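Local coordinates for protein porphyranase B (Zobellia galactanivorans, PDB 3JUU) that hydrolyses the sulfated red-algal polysaccharide porphyran at the linkages between beta-D-galactopyranose and alpha-L-galactopyranose-6-sulfate, at residues A116-N129 and T141-T154. Numbering follows the deposited sequence.
Sequences ANKTFMSSTFWLIN and TTELDIQESVGQIT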
ATOM      1  N   ALA A 116      -6.608   8.811   3.716  1.00 10.63           N
ATOM      2  CA  ALA A 116      -6.154   9.079   2.367  1.00  9.05           C
ATOM      3  C   ALA A 116      -6.039  10.594   2.119  1.00  9.66           C
ATOM      4  O   ALA A 116      -6.700  11.427   2.832  1.00  7.94           O
ATOM      5  CB  ALA A 116      -7.133   8.441   1.299  1.00  8.47           C
ATOM      6  N   ASN A 117      -5.215  10.944   1.127  1.00  8.70           N
ATOM      7  CA  ASN A 117      -5.249  12.334   0.607  1.00  9.90           C
ATOM      8  C   ASN A 117      -6.515  12.548  -0.175  1.00 10.14           C
ATOM      9  O   ASN A 117      -7.076  11.611  -0.692  1.00  9.05           O
ATOM     10  CB  ASN A 117      -3.970  12.727  -0.153  1.00  9.93           C
ATOM     11  CG  ASN A 117      -3.841  12.039  -1.500  1.00  8.05           C
ATOM     12  OD1 ASN A 117      -4.636  12.305  -2.412  1.00 10.16           O
ATOM     13  ND2 ASN A 117      -2.824  11.213  -1.649  1.00  9.71           N
ATOM     14  N   LYS A 118      -6.946  13.802  -0.291  1.00  9.73           N
ATOM     15  CA  LYS A 118      -8.156  14.203  -1.015  1.00 10.51           C
ATOM     16  C   LYS A 118      -7.853  14.714  -2.460  1.00 13.17           C
ATOM     17  O   LYS A 118      -8.475  15.676  -2.964  1.00 17.55           O
ATOM     18  CB  LYS A 118      -8.790  15.333  -0.188  1.00 10.82           C
ATOM     19  CG  LYS A 118     -10.216  15.618  -0.610  1.00 11.19           C
ATOM     20  CD  LYS A 118     -10.808  16.684   0.439  1.00 15.64           C
ATOM     21  CE  LYS A 118     -12.230  16.991   0.012  1.00 20.96           C
ATOM     22  NZ  LYS A 118     -12.857  18.024   0.864  1.00 24.33           N
ATOM     23  N   THR A 119      -6.903  14.081  -3.129  1.00 10.14           N
ATOM     24  CA  THR A 119      -6.484  14.476  -4.490  1.00  8.87           C
ATOM     25  C   THR A 119      -6.675  13.319  -5.486  1.00  9.54           C
ATOM     26  O   THR A 119      -7.080  12.194  -5.121  1.00  9.62           O
ATOM     27  CB  THR A 119      -4.975  14.882  -4.606  1.00  8.80           C
ATOM     28  OG1 THR A 119      -4.142  13.707  -4.695  1.00 10.62           O
ATOM     29  CG2 THR A 119      -4.523  15.718  -3.385  1.00  7.88           C
ATOM     30  N   PHE A 120      -6.439  13.615  -6.744  1.00  8.95           N
ATOM     31  CA  PHE A 120      -6.553  12.546  -7.768  1.00  9.13           C
ATOM     32  C   PHE A 120      -5.462  11.470  -7.688  1.00  7.98           C
ATOM     33  O   PHE A 120      -5.569  10.438  -8.431  1.00  8.27           O
ATOM     34  CB  PHE A 120      -6.528  13.217  -9.181  1.00  8.08           C
ATOM     35  CG  PHE A 120      -5.140  13.654  -9.639  1.00  8.50           C
ATOM     36  CD1 PHE A 120      -4.463  12.919 -10.639  1.00  9.07           C
ATOM     37  CD2 PHE A 120      -4.542  14.823  -9.146  1.00  9.84           C
ATOM     38  CE1 PHE A 120      -3.188  13.266 -11.086  1.00 10.39           C
ATOM     39  CE2 PHE A 120      -3.288  15.233  -9.614  1.00  9.47           C
ATOM     40  CZ  PHE A 120      -2.565  14.447 -10.578  1.00  9.84           C
ATOM     41  N   MET A 121      -4.422  11.688  -6.859  1.00  7.67           N
ATOM     42  CA  MET A 121      -3.306  10.739  -6.661  1.00  7.60           C
ATOM     43  C   MET A 121      -3.667   9.726  -5.565  1.00  8.00           C
ATOM     44  O   MET A 121      -4.600   9.909  -4.851  1.00  8.31           O
ATOM     45  CB  MET A 121      -1.994  11.503  -6.314  1.00  8.45           C
ATOM     46  CG  MET A 121      -1.607  12.321  -7.548  1.00  7.36           C
ATOM     47  SD  MET A 121      -0.102  13.330  -7.336  1.00 10.48           S
ATOM     48  CE  MET A 121       1.238  12.099  -7.016  1.00 10.40           C
ATOM     49  N   SER A 122      -2.994   8.586  -5.599  1.00  8.15           N
ATOM     50  CA  SER A 122      -3.377   7.455  -4.773  1.00  8.45           C
ATOM     51  C   SER A 122      -2.986   7.589  -3.300  1.00  7.94           C
ATOM     52  O   SER A 122      -2.158   8.483  -2.889  1.00  8.53           O
ATOM     53  CB  SER A 122      -2.699   6.202  -5.384  1.00  5.70           C
ATOM     54  OG  SER A 122      -1.308   6.174  -5.013  1.00  9.51           O
ATOM     55  N   SER A 123      -3.585   6.721  -2.480  1.00  6.86           N
ATOM     56  CA  SER A 123      -3.101   6.459  -1.117  1.00  7.09           C
ATOM     57  C   SER A 123      -3.139   4.941  -0.912  1.00  8.88           C
ATOM     58  O   SER A 123      -4.208   4.379  -1.099  1.00  7.31           O
ATOM     59  CB  SER A 123      -4.068   7.074  -0.120  1.00  7.84           C
ATOM     60  OG  SER A 123      -4.065   8.489  -0.237  1.00 11.12           O
ATOM     61  N   THR A 124      -1.981   4.295  -0.678  1.00  8.77           N
ATOM     62  CA  THR A 124      -1.928   2.849  -0.818  1.00  9.09           C
ATOM     63  C   THR A 124      -1.148   2.203   0.301  1.00  8.68           C
ATOM     64  O   THR A 124      -0.267   2.854   0.971  1.00  9.52           O
ATOM     65  CB  THR A 124      -1.281   2.437  -2.168  1.00  9.63           C
ATOM     66  OG1 THR A 124       0.121   2.781  -2.171  1.00  9.98           O
ATOM     67  CG2 THR A 124      -1.986   3.141  -3.402  1.00  7.68           C
ATOM     68  N   PHE A 125      -1.405   0.916   0.474  1.00  8.07           N
ATOM     69  CA  PHE A 125      -0.664   0.133   1.467  1.00  8.06           C
ATOM     70  C   PHE A 125      -0.669  -1.304   0.904  1.00  8.75           C
ATOM     71  O   PHE A 125      -1.786  -1.823   0.612  1.00  9.59           O
ATOM     72  CB  PHE A 125      -1.470   0.140   2.769  1.00  8.35           C
ATOM     73  CG  PHE A 125      -0.832  -0.659   3.888  1.00  7.71           C
ATOM     74  CD1 PHE A 125       0.540  -0.498   4.219  1.00  9.76           C
ATOM     75  CD2 PHE A 125      -1.590  -1.610   4.626  1.00  8.63           C
ATOM     76  CE1 PHE A 125       1.110  -1.249   5.278  1.00 10.28           C
ATOM     77  CE2 PHE A 125      -1.027  -2.352   5.700  1.00  8.87           C
ATOM     78  CZ  PHE A 125       0.312  -2.220   6.009  1.00 10.65           C
ATOM     79  N   TRP A 126       0.517  -1.885   0.685  1.00  7.61           N
ATOM     80  CA  TRP A 126       0.614  -3.141  -0.104  1.00  9.01           C
ATOM     81  C   TRP A 126       1.926  -3.865   0.133  1.00  8.89           C
ATOM     82  O   TRP A 126       2.835  -3.302   0.816  1.00  8.85           O
ATOM     83  CB  TRP A 126       0.293  -2.936  -1.602  1.00  7.73           C
ATOM     84  CG  TRP A 126       1.059  -1.790  -2.326  1.00  7.69           C
ATOM     85  CD1 TRP A 126       0.867  -0.446  -2.105  1.00  9.06           C
ATOM     86  CD2 TRP A 126       2.098  -1.906  -3.306  1.00  5.56           C
ATOM     87  NE1 TRP A 126       1.707   0.275  -2.959  1.00 10.32           N
ATOM     88  CE2 TRP A 126       2.456  -0.590  -3.700  1.00  8.43           C
ATOM     89  CE3 TRP A 126       2.703  -3.009  -3.967  1.00 10.56           C
ATOM     90  CZ2 TRP A 126       3.491  -0.302  -4.635  1.00  8.81           C
ATOM     91  CZ3 TRP A 126       3.700  -2.755  -4.947  1.00 10.98           C
ATOM     92  CH2 TRP A 126       4.081  -1.379  -5.296  1.00 11.36           C
ATOM     93  N   LEU A 127       2.021  -5.076  -0.436  1.00  9.28           N
ATOM     94  CA  LEU A 127       3.213  -5.932  -0.290  1.00  9.28           C
ATOM     95  C   LEU A 127       3.569  -6.357  -1.676  1.00  8.15           C
ATOM     96  O   LEU A 127       2.661  -6.629  -2.490  1.00  8.13           O
ATOM     97  CB  LEU A 127       2.816  -7.240   0.510  1.00  7.82           C
ATOM     98  CG  LEU A 127       2.671  -6.952   2.029  1.00  9.47           C
ATOM     99  CD1 LEU A 127       1.718  -7.935   2.783  1.00  9.63           C
ATOM    100  CD2 LEU A 127       4.075  -7.015   2.645  1.00  8.65           C
ATOM    101  N   ILE A 128       4.857  -6.489  -1.979  1.00  7.26           N
ATOM    102  CA  ILE A 128       5.240  -7.085  -3.263  1.00  8.72           C
ATOM    103  C   ILE A 128       6.538  -7.851  -3.012  1.00  8.25           C
ATOM    104  O   ILE A 128       7.313  -7.487  -2.148  1.00 10.06           O
ATOM    105  CB  ILE A 128       5.303  -5.964  -4.409  1.00  8.16           C
ATOM    106  CG1 ILE A 128       5.476  -6.577  -5.799  1.00  9.94           C
ATOM    107  CG2 ILE A 128       6.472  -4.950  -4.094  1.00  9.52           C
ATOM    108  CD1 ILE A 128       5.313  -5.649  -6.933  1.00  8.11           C
ATOM    109  N   ASN A 129       6.808  -8.879  -3.812  1.00  9.76           N
ATOM    110  CA  ASN A 129       8.097  -9.525  -3.750  1.00 11.37           C
ATOM    111  C   ASN A 129       9.068  -8.725  -4.639  1.00 13.28           C
ATOM    112  O   ASN A 129       8.679  -7.718  -5.281  1.00 13.59           O
ATOM    113  CB  ASN A 129       7.973 -11.008  -4.174  1.00 10.36           C
ATOM    114  CG  ASN A 129       7.823 -11.190  -5.680  1.00 11.07           C
ATOM    115  OD1 ASN A 129       7.192 -10.363  -6.395  1.00 10.80           O
ATOM    116  ND2 ASN A 129       8.459 -12.277  -6.212  1.00 13.87           N
ATOM    117  N   THR A 141       6.308 -12.338 -10.154  1.00 11.34           N
ATOM    118  CA  THR A 141       5.829 -11.298  -9.252  1.00 11.37           C
ATOM    119  C   THR A 141       4.599 -11.770  -8.517  1.00 10.46           C
ATOM    120  O   THR A 141       3.686 -12.342  -9.141  1.00 10.17           O
ATOM    121  CB  THR A 141       5.454 -10.065 -10.073  1.00 12.97           C
ATOM    122  OG1 THR A 141       6.668  -9.610 -10.691  1.00 15.58           O
ATOM    123  CG2 THR A 141       4.917  -8.934  -9.140  1.00  9.00           C
ATOM    124  N   THR A 142       4.533 -11.439  -7.239  1.00 10.88           N
ATOM    125  CA  THR A 142       3.353 -11.656  -6.445  1.00  9.28           C
ATOM    126  C   THR A 142       3.174 -10.285  -5.767  1.00 11.59           C
ATOM    127  O   THR A 142       4.074  -9.737  -5.186  1.00 11.53           O
ATOM    128  CB  THR A 142       3.537 -12.762  -5.332  1.00 11.95           C
ATOM    129  OG1 THR A 142       4.634 -12.421  -4.453  1.00 11.25           O
ATOM    130  CG2 THR A 142       3.788 -14.107  -5.913  1.00  9.75           C
ATOM    131  N   GLU A 143       1.981  -9.710  -5.917  1.00 11.13           N
ATOM    132  CA  GLU A 143       1.672  -8.407  -5.298  1.00 10.81           C
ATOM    133  C   GLU A 143       0.391  -8.580  -4.530  1.00 11.00           C
ATOM    134  O   GLU A 143      -0.588  -9.083  -5.074  1.00  9.46           O
ATOM    135  CB  GLU A 143       1.482  -7.355  -6.431  1.00 10.71           C
ATOM    136  CG  GLU A 143       1.068  -5.955  -5.858  1.00  7.96           C
ATOM    137  CD  GLU A 143       0.843  -4.952  -7.011  1.00 11.18           C
ATOM    138  OE1 GLU A 143       1.209  -5.230  -8.190  1.00 12.11           O
ATOM    139  OE2 GLU A 143       0.253  -3.884  -6.725  1.00 11.17           O
ATOM    140  N   LEU A 144       0.403  -8.121  -3.271  1.00  9.45           N
ATOM    141  CA  LEU A 144      -0.763  -8.213  -2.366  1.00 10.07           C
ATOM    142  C   LEU A 144      -1.134  -6.748  -1.960  1.00  9.49           C
ATOM    143  O   LEU A 144      -0.488  -6.114  -1.152  1.00  7.08           O
ATOM    144  CB  LEU A 144      -0.361  -9.092  -1.129  1.00 10.56           C
ATOM    145  CG  LEU A 144      -1.516  -9.687  -0.271  1.00  8.81           C
ATOM    146  CD1 LEU A 144      -0.946 -10.444   0.917  1.00 10.78           C
ATOM    147  CD2 LEU A 144      -2.519  -8.592   0.190  1.00  7.10           C
ATOM    148  N   ASP A 145      -2.188  -6.223  -2.579  1.00  9.01           N
ATOM    149  CA  ASP A 145      -2.681  -4.849  -2.292  1.00  8.40           C
ATOM    150  C   ASP A 145      -3.709  -4.845  -1.170  1.00  8.33           C
ATOM    151  O   ASP A 145      -4.781  -5.468  -1.276  1.00  8.55           O
ATOM    152  CB  ASP A 145      -3.290  -4.283  -3.589  1.00  8.89           C
ATOM    153  CG  ASP A 145      -2.273  -4.310  -4.721  1.00 11.82           C
ATOM    154  OD1 ASP A 145      -1.194  -3.669  -4.563  1.00  9.86           O
ATOM    155  OD2 ASP A 145      -2.507  -5.021  -5.714  1.00 11.72           O
ATOM    156  N   ILE A 146      -3.391  -4.128  -0.097  1.00  7.53           N
ATOM    157  CA  ILE A 146      -4.224  -4.193   1.062  1.00  8.38           C
ATOM    158  C   ILE A 146      -5.255  -3.090   0.932  1.00  9.14           C
ATOM    159  O   ILE A 146      -6.486  -3.308   1.090  1.00  9.10           O
ATOM    160  CB  ILE A 146      -3.380  -4.094   2.364  1.00  7.93           C
ATOM    161  CG1 ILE A 146      -2.356  -5.168   2.358  1.00  8.38           C
ATOM    162  CG2 ILE A 146      -4.312  -4.077   3.648  1.00  7.34           C
ATOM    163  CD1 ILE A 146      -1.242  -4.919   3.251  1.00 10.81           C
ATOM    164  N   GLN A 147      -4.787  -1.854   0.607  1.00  7.32           N
ATOM    165  CA  GLN A 147      -5.733  -0.814   0.277  1.00  8.24           C
ATOM    166  C   GLN A 147      -5.147   0.050  -0.850  1.00  8.48           C
ATOM    167  O   GLN A 147      -3.962   0.436  -0.811  1.00  9.08           O
ATOM    168  CB  GLN A 147      -6.060   0.069   1.519  1.00  7.57           C
ATOM    169  CG  GLN A 147      -6.746   1.405   1.282  1.00 10.00           C
ATOM    170  CD  GLN A 147      -8.157   1.294   0.681  1.00 11.81           C
ATOM    171  OE1 GLN A 147      -8.426   0.360  -0.083  1.00  8.75           O
ATOM    172  NE2 GLN A 147      -9.070   2.239   1.023  1.00  9.25           N
ATOM    173  N   GLU A 148      -5.963   0.349  -1.846  1.00  9.16           N
ATOM    174  CA  GLU A 148      -5.604   1.384  -2.836  1.00  8.23           C
ATOM    175  C   GLU A 148      -6.804   2.306  -2.911  1.00  9.37           C
ATOM    176  O   GLU A 148      -7.947   1.860  -2.936  1.00  9.90           O
ATOM    177  CB  GLU A 148      -5.329   0.805  -4.230  1.00  9.92           C
ATOM    178  CG  GLU A 148      -4.075  -0.053  -4.268  1.00 10.24           C
ATOM    179  CD  GLU A 148      -3.844  -0.644  -5.615  1.00 14.02           C
ATOM    180  OE1 GLU A 148      -3.351   0.142  -6.481  1.00 13.69           O
ATOM    181  OE2 GLU A 148      -4.158  -1.865  -5.777  1.00 11.04           O
ATOM    182  N   SER A 149      -6.536   3.602  -2.862  1.00  7.19           N
ATOM    183  CA  SER A 149      -7.622   4.594  -2.834  1.00  8.30           C
ATOM    184  C   SER A 149      -7.176   5.767  -3.686  1.00  7.82           C
ATOM    185  O   SER A 149      -5.972   5.910  -3.949  1.00  8.30           O
ATOM    186  CB  SER A 149      -7.856   5.061  -1.339  1.00  9.41           C
ATOM    187  OG  SER A 149      -9.013   5.934  -1.364  1.00 17.60           O
ATOM    188  N   VAL A 150      -8.141   6.568  -4.145  1.00  9.44           N
ATOM    189  CA  VAL A 150      -7.838   7.973  -4.526  1.00  9.07           C
ATOM    190  C   VAL A 150      -8.815   8.878  -3.767  1.00 11.74           C
ATOM    191  O   VAL A 150      -9.881   8.404  -3.267  1.00 11.35           O
ATOM    192  CB  VAL A 150      -7.987   8.213  -6.085  1.00  8.03           C
ATOM    193  CG1 VAL A 150      -6.997   7.352  -6.869  1.00 10.69           C
ATOM    194  CG2 VAL A 150      -9.473   8.021  -6.616  1.00 10.63           C
ATOM    195  N   GLY A 151      -8.518  10.180  -3.739  1.00 10.65           N
ATOM    196  CA  GLY A 151      -9.375  11.111  -3.013  1.00 12.14           C
ATOM    197  C   GLY A 151     -10.309  11.867  -3.960  1.00 16.86           C
ATOM    198  O   GLY A 151     -11.285  12.448  -3.481  1.00 21.84           O
ATOM    199  N   GLN A 152     -10.004  11.943  -5.269  1.00 13.23           N
ATOM    200  CA  GLN A 152     -10.789  12.751  -6.200  1.00 12.22           C
ATOM    201  C   GLN A 152     -10.882  11.964  -7.483  1.00 12.07           C
ATOM    202  O   GLN A 152      -9.861  11.646  -8.079  1.00 12.21           O
ATOM    203  CB  GLN A 152     -10.071  14.130  -6.483  1.00 11.76           C
ATOM    204  CG  GLN A 152     -10.885  14.939  -7.506  1.00 12.41           C
ATOM    205  CD  GLN A 152     -10.247  16.326  -7.791  1.00 12.98           C
ATOM    206  OE1 GLN A 152      -9.488  16.828  -6.973  1.00 16.75           O
ATOM    207  NE2 GLN A 152     -10.543  16.910  -8.946  1.00 16.00           N
ATOM    208  N   ILE A 153     -12.091  11.599  -7.896  1.00 11.57           N
ATOM    209  CA  ILE A 153     -12.229  10.702  -9.042  1.00 13.84           C
ATOM    210  C   ILE A 153     -12.360  11.618 -10.300  1.00 13.45           C
ATOM    211  O   ILE A 153     -13.202  12.552 -10.335  1.00 12.44           O
ATOM    212  CB  ILE A 153     -13.504   9.833  -8.860  1.00 14.35           C
ATOM    213  CG1 ILE A 153     -13.261   8.729  -7.750  1.00 14.50           C
ATOM    214  CG2 ILE A 153     -13.835   9.163 -10.189  1.00 16.84           C
ATOM    215  CD1 ILE A 153     -14.556   8.428  -7.146  1.00 23.27           C
ATOM    216  N   THR A 154     -11.477  11.426 -11.271  1.00 14.11           N
ATOM    217  CA  THR A 154     -11.365  12.297 -12.437  1.00 15.28           C
ATOM    218  C   THR A 154     -11.691  11.567 -13.755  1.00 17.53           C
ATOM    219  O   THR A 154     -11.587  12.123 -14.811  1.00 18.56           O
ATOM    220  CB  THR A 154      -9.932  12.942 -12.551  1.00 15.23           C
ATOM    221  OG1 THR A 154      -8.922  11.910 -12.636  1.00 13.68           O
ATOM    222  CG2 THR A 154      -9.657  13.817 -11.355  1.00 10.37           C
TER
HETATM  223  O   HOH W   1      -6.719  16.389  -7.152  1.00  9.79           O
HETATM  224  O   HOH W   2       8.560  -8.968  -8.374  1.00 13.56           O
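Phe125 faces both Ile146 and Gln147 between two antiparallel strands, illustrating how a classic beta bulge shapes an active site. Phe125 O accepts from Ile146 N (2.9 Å) and Gln147 N (3.0 Å), both in its carbonyl plane. Hydrogen-bonded pairs flank the bulge, Leu127 with Leu144 and Ser123 with Ser149, the latter's return bond weak. At the far end Asn129 N reaches Thr142 O, while Thr142 N returns to Asn129 OD1 (3.0 Å) from well above the amide plane. Replacing this asparagine by alanine would probably leave Thr142 N without this acceptor and Arg140 O without its bond from ND2.

Among apolar contacts, Ile146 CD1 meets Phe125 CE2 at 3.6 Å, and Leu127 lies alongside Leu144. The bulge's extra residue lets the nucleophile Glu143, Asp145 and, three steps on, the proton donor Glu148 share the other face, the glycoside hydrolase family 16 Glu-x-Asp-x-x-Glu motif. With CG anti to its backbone N (chi1 177°), Glu143 extends until OE2 lies 3.8 Å from Trp126 CE3. Glu143 OE1 also forms a salt bridge with Arg174.

Within the jelly-roll sandwich, strand 122-128 is flanked by 141-150 and 237-242, 166-174 continues beyond 141-150, and 202-210 packs against Leu144 and Ile146.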